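Local coordinates for conjugal transfer protein TRWB (Escherichia coli, PDB 1E9R) that probably couples DNA processing to DNA transport in bacterial conjugation, as a hexameric, ring-forming P-loop NTPase resembling ring helicases and F1-ATPase, at residues T21-G26 and E389-P394; L340-G345 and L358-H363. One frame throughout, in Å; residues are numbered along the deposited sequence.

Interaction 1. Residues T21-G26 and E389-P394; sequences TRIVSG and ERVVMP. With SO4 (sulfate ion), chain J.
At the seam between a small antiparallel sheet and the edge of the large mixed sheet, Val391 sets its two methyl branches against Thr21 and Ile23. The contact is van der Waals packing, burying 166 Å² in total. Val391 CG2 comes over the backbone of Thr21, 3.4 Å from the carbonyl O of Thr21. The same methyl lies 3.6 Å from Thr21 CB, the two side chains running at a slant to each other. The other branch, CG1, stands anti to the Val391 backbone N (chi1 171°), which directs it at Ile23. There it meets the root of the side chain, Val391 CG1 to Ile23 CB at 3.6 Å, with Ile23 CG2 nearly as close; these two side chains pass alongside in opposite directions. Shortening Val391 to an alanine would probably open a gap between the 389-394 backbone and the side formed by Thr21 and Ile23, since both methyls that touch them would be gone. Beyond the seam, Ser25 caps the start of helix 26-33, its OG accepting from Lys28 N and donating to sulfate O4 at 3.1 Å; Arg31 also binds this ion, probably derived from the crystallisation liquor. Ile415 of strand 415-419 touches Thr21, Ile23 and Val391 alike, and the backbones of Arg22 and Val24 bond to it, placing the contact between strand 23-24 and the end of strand 384-390.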
# COMPACT_ATOMS: atom_id res chain seq x y z
N THR B 21 -18.77 26.11 -11.01
CA THR B 21 -19.39 25.57 -12.20
C THR B 21 -20.77 26.16 -12.47
O THR B 21 -21.63 26.20 -11.59
CB THR B 21 -19.54 24.02 -12.10
OG1 THR B 21 -18.24 23.43 -12.15
CG2 THR B 21 -20.38 23.48 -13.25
N ARG B 22 -20.97 26.61 -13.71
CA ARG B 22 -22.25 27.18 -14.10
C ARG B 22 -23.00 26.13 -14.88
O ARG B 22 -22.43 25.47 -15.74
CB ARG B 22 -22.03 28.40 -14.98
CG ARG B 22 -21.35 29.57 -14.29
CD ARG B 22 -20.95 30.62 -15.30
NE ARG B 22 -19.94 30.14 -16.24
CZ ARG B 22 -19.65 30.73 -17.40
NH1 ARG B 22 -20.29 31.83 -17.76
NH2 ARG B 22 -18.70 30.24 -18.18
N ILE B 23 -24.27 25.93 -14.57
CA ILE B 23 -25.05 24.98 -15.34
C ILE B 23 -26.09 25.81 -16.07
O ILE B 23 -26.71 26.70 -15.50
CB ILE B 23 -25.71 23.89 -14.46
CG1 ILE B 23 -26.45 22.89 -15.37
CG2 ILE B 23 -26.61 24.51 -13.42
CD1 ILE B 23 -27.00 21.66 -14.66
N VAL B 24 -26.24 25.52 -17.35
CA VAL B 24 -27.13 26.25 -18.22
C VAL B 24 -28.06 25.24 -18.90
O VAL B 24 -27.86 24.03 -18.77
CB VAL B 24 -26.25 27.05 -19.22
CG1 VAL B 24 -26.45 26.59 -20.64
CG2 VAL B 24 -26.49 28.50 -19.06
N SER B 25 -29.07 25.73 -19.60
CA SER B 25 -30.00 24.84 -20.30
C SER B 25 -29.34 24.38 -21.60
O SER B 25 -28.46 25.06 -22.12
CB SER B 25 -31.31 25.57 -20.63
OG SER B 25 -31.12 26.48 -21.72
N GLY B 26 -29.75 23.24 -22.12
CA GLY B 26 -29.16 22.77 -23.36
C GLY B 26 -29.27 23.85 -24.43
O GLY B 26 -28.30 24.16 -25.13
N GLU B 389 -21.93 24.00 -2.97
CA GLU B 389 -22.61 22.74 -3.25
C GLU B 389 -22.31 22.19 -4.63
O GLU B 389 -21.86 22.92 -5.52
CB GLU B 389 -24.13 22.91 -3.10
CG GLU B 389 -24.66 24.26 -3.58
CD GLU B 389 -26.18 24.36 -3.51
OE1 GLU B 389 -26.76 23.93 -2.48
OE2 GLU B 389 -26.78 24.88 -4.48
N ARG B 390 -22.55 20.89 -4.80
CA ARG B 390 -22.33 20.22 -6.08
C ARG B 390 -23.41 20.66 -7.04
O ARG B 390 -24.59 20.65 -6.72
CB ARG B 390 -22.43 18.69 -5.94
CG ARG B 390 -21.30 18.02 -5.19
CD ARG B 390 -19.96 18.20 -5.88
NE ARG B 390 -18.86 17.74 -5.03
CZ ARG B 390 -18.63 16.46 -4.74
NH1 ARG B 390 -19.39 15.49 -5.24
NH2 ARG B 390 -17.63 16.15 -3.92
N VAL B 391 -23.00 21.06 -8.24
CA VAL B 391 -23.97 21.46 -9.24
C VAL B 391 -24.82 20.22 -9.52
O VAL B 391 -26.05 20.30 -9.67
CB VAL B 391 -23.24 21.95 -10.50
CG1 VAL B 391 -24.22 22.17 -11.65
CG2 VAL B 391 -22.49 23.24 -10.18
N VAL B 392 -24.16 19.06 -9.58
CA VAL B 392 -24.83 17.78 -9.82
C VAL B 392 -24.45 16.83 -8.70
O VAL B 392 -23.27 16.56 -8.50
CB VAL B 392 -24.37 17.15 -11.15
CG1 VAL B 392 -25.13 15.85 -11.39
CG2 VAL B 392 -24.57 18.12 -12.30
N MET B 393 -25.45 16.33 -7.98
CA MET B 393 -25.22 15.40 -6.87
C MET B 393 -24.89 14.00 -7.37
O MET B 393 -25.34 13.60 -8.44
CB MET B 393 -26.47 15.30 -6.00
CG MET B 393 -26.51 16.21 -4.80
SD MET B 393 -28.09 16.06 -3.95
CE MET B 393 -27.82 14.64 -2.87
N PRO B 394 -24.10 13.24 -6.60
CA PRO B 394 -23.77 11.89 -7.04
C PRO B 394 -25.06 11.10 -7.29
O PRO B 394 -25.16 10.33 -8.24
CB PRO B 394 -22.97 11.34 -5.87
CG PRO B 394 -22.23 12.56 -5.40
CD PRO B 394 -23.33 13.61 -5.40
S SO4 J . -33.01 29.74 -22.35
O1 SO4 J . -33.12 28.88 -23.55
O2 SO4 J . -31.79 30.56 -22.40
O3 SO4 J . -34.20 30.63 -22.28
O4 SO4 J . -32.97 28.91 -21.13

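Interaction 2. Residues L340-G345 and L358-H363; sequences LVVLGG and LSLGEH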
# COMPACT_ATOMS: atom_id res chain seq x y z
N LEU B 340 -15.29 17.05 -21.45
CA LEU B 340 -15.87 15.86 -20.83
C LEU B 340 -17.38 15.72 -21.00
O LEU B 340 -18.11 16.71 -21.06
CB LEU B 340 -15.54 15.88 -19.33
CG LEU B 340 -16.32 14.96 -18.38
CD1 LEU B 340 -15.87 13.53 -18.55
CD2 LEU B 340 -16.10 15.42 -16.95
N VAL B 341 -17.84 14.47 -21.07
CA VAL B 341 -19.26 14.18 -21.15
C VAL B 341 -19.51 13.09 -20.12
O VAL B 341 -18.82 12.07 -20.10
CB VAL B 341 -19.70 13.65 -22.54
CG1 VAL B 341 -21.19 13.36 -22.52
CG2 VAL B 341 -19.38 14.67 -23.62
N VAL B 342 -20.49 13.32 -19.25
CA VAL B 342 -20.85 12.38 -18.20
C VAL B 342 -22.23 11.81 -18.50
O VAL B 342 -23.21 12.53 -18.47
CB VAL B 342 -20.87 13.08 -16.82
CG1 VAL B 342 -21.41 12.14 -15.76
CG2 VAL B 342 -19.47 13.55 -16.45
N LEU B 343 -22.30 10.51 -18.79
CA LEU B 343 -23.57 9.84 -19.07
C LEU B 343 -24.06 9.13 -17.82
O LEU B 343 -25.06 8.40 -17.84
CB LEU B 343 -23.41 8.82 -20.20
CG LEU B 343 -23.44 9.39 -21.62
CD1 LEU B 343 -22.51 10.56 -21.72
CD2 LEU B 343 -23.04 8.31 -22.60
N GLY B 344 -23.33 9.35 -16.73
CA GLY B 344 -23.70 8.76 -15.45
C GLY B 344 -23.39 7.28 -15.22
O GLY B 344 -23.63 6.43 -16.09
N GLY B 345 -22.87 7.00 -14.03
CA GLY B 345 -22.55 5.63 -13.65
C GLY B 345 -23.79 4.83 -13.22
O GLY B 345 -24.94 5.28 -13.37
N LEU B 358 -17.97 15.17 -8.55
CA LEU B 358 -16.84 16.03 -8.24
C LEU B 358 -16.28 16.65 -9.52
O LEU B 358 -15.98 17.84 -9.55
CB LEU B 358 -15.74 15.23 -7.55
CG LEU B 358 -14.74 15.89 -6.58
CD1 LEU B 358 -13.35 15.34 -6.85
CD2 LEU B 358 -14.75 17.39 -6.71
N SER B 359 -16.14 15.84 -10.57
CA SER B 359 -15.61 16.33 -11.85
C SER B 359 -16.45 17.48 -12.39
O SER B 359 -15.91 18.46 -12.92
CB SER B 359 -15.58 15.20 -12.90
OG SER B 359 -14.67 14.17 -12.55
N LEU B 360 -17.78 17.34 -12.28
CA LEU B 360 -18.70 18.38 -12.73
C LEU B 360 -18.43 19.63 -11.89
O LEU B 360 -18.50 20.75 -12.39
CB LEU B 360 -20.15 17.89 -12.59
CG LEU B 360 -20.84 17.36 -13.86
CD1 LEU B 360 -19.85 17.00 -14.92
CD2 LEU B 360 -21.68 16.16 -13.52
N GLY B 361 -18.14 19.43 -10.61
CA GLY B 361 -17.80 20.54 -9.74
C GLY B 361 -18.89 21.19 -8.92
O GLY B 361 -20.07 20.93 -9.11
N GLU B 362 -18.46 22.04 -7.99
CA GLU B 362 -19.36 22.79 -7.11
C GLU B 362 -19.44 24.24 -7.55
O GLU B 362 -18.67 24.71 -8.39
CB GLU B 362 -18.84 22.82 -5.66
CG GLU B 362 -18.42 21.53 -5.04
CD GLU B 362 -18.19 21.68 -3.54
OE1 GLU B 362 -17.50 22.65 -3.12
OE2 GLU B 362 -18.71 20.83 -2.77
N HIS B 363 -20.38 24.96 -6.94
CA HIS B 363 -20.53 26.38 -7.21
C HIS B 363 -20.78 27.05 -5.86
O HIS B 363 -21.22 26.40 -4.91
CB HIS B 363 -21.69 26.65 -8.20
CG HIS B 363 -23.05 26.26 -7.71
ND1 HIS B 363 -24.14 26.14 -8.56
CD2 HIS B 363 -23.53 26.00 -6.47
CE1 HIS B 363 -25.21 25.83 -7.85
NE2 HIS B 363 -24.87 25.74 -6.58
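Val342 and Leu360 meet methyl to methyl, and no flat side chain takes part in the contact; the ring of His363 lies apart from segment 340-345 and packs against Phe9, planes at about 60°, and edge-to-face with Phe14. Across the contact, Val342 CG2 lies 3.8 Å from Leu360 CD1, the two side chains crossing at a slant. The backbones stand well apart, Val342 CA to Leu360 CA being 8.4 Å, so the side chains bridge the interval. Leu360 departs from the usual staggered shapes, with chi1 -99° and chi2 18°, and this twist carries CD1 to the valine although the CB itself does not point there. A looser second touch joins Leu340 CD2 to Ser359 CB at 4.1 Å. The serine offers its CB here, while Ser359 OG is hydrogen-bonded to Asp355 O, one turn back in the helix. Directly after Leu360 the chain leaves the helix at Gly361, whose backbone angles, with positive phi, would set any CB against the carbonyl O of Leu360. Alternation along the strand is clear: Leu340 and Val342 point to helix 350-360, whereas Val341 points away and touches Leu69 of helix 66-79. A central strand thus packs between helices on its two faces, the layered alpha/beta arrangement of P-loop NTPases, with strand 339-342 parallel to strand 56-59, which precedes the probable Walker A loop.

Both contacts are largely buried and apolar, but interaction 2 lies nearer the chain centre, its own centre about 20 Å from it against about 28 Å for interaction 1. Interaction 2 joins a strand within the large sheet to a helix; interaction 1 joins that sheet's edge strand to the end of a three-stranded sheet. Their centres are about 8 Å apart, and the polar bonds here run between the two contacts rather than across either. Thr21 OG1 reaches Leu360 O at 2.7 Å. Glu389 O receives His363 N at 2.9 Å, pairing strands 384-390 and 362-368. Along the sequence, 340-345 and 358-363 fall inside the long loop closed by 21-26 and 389-394.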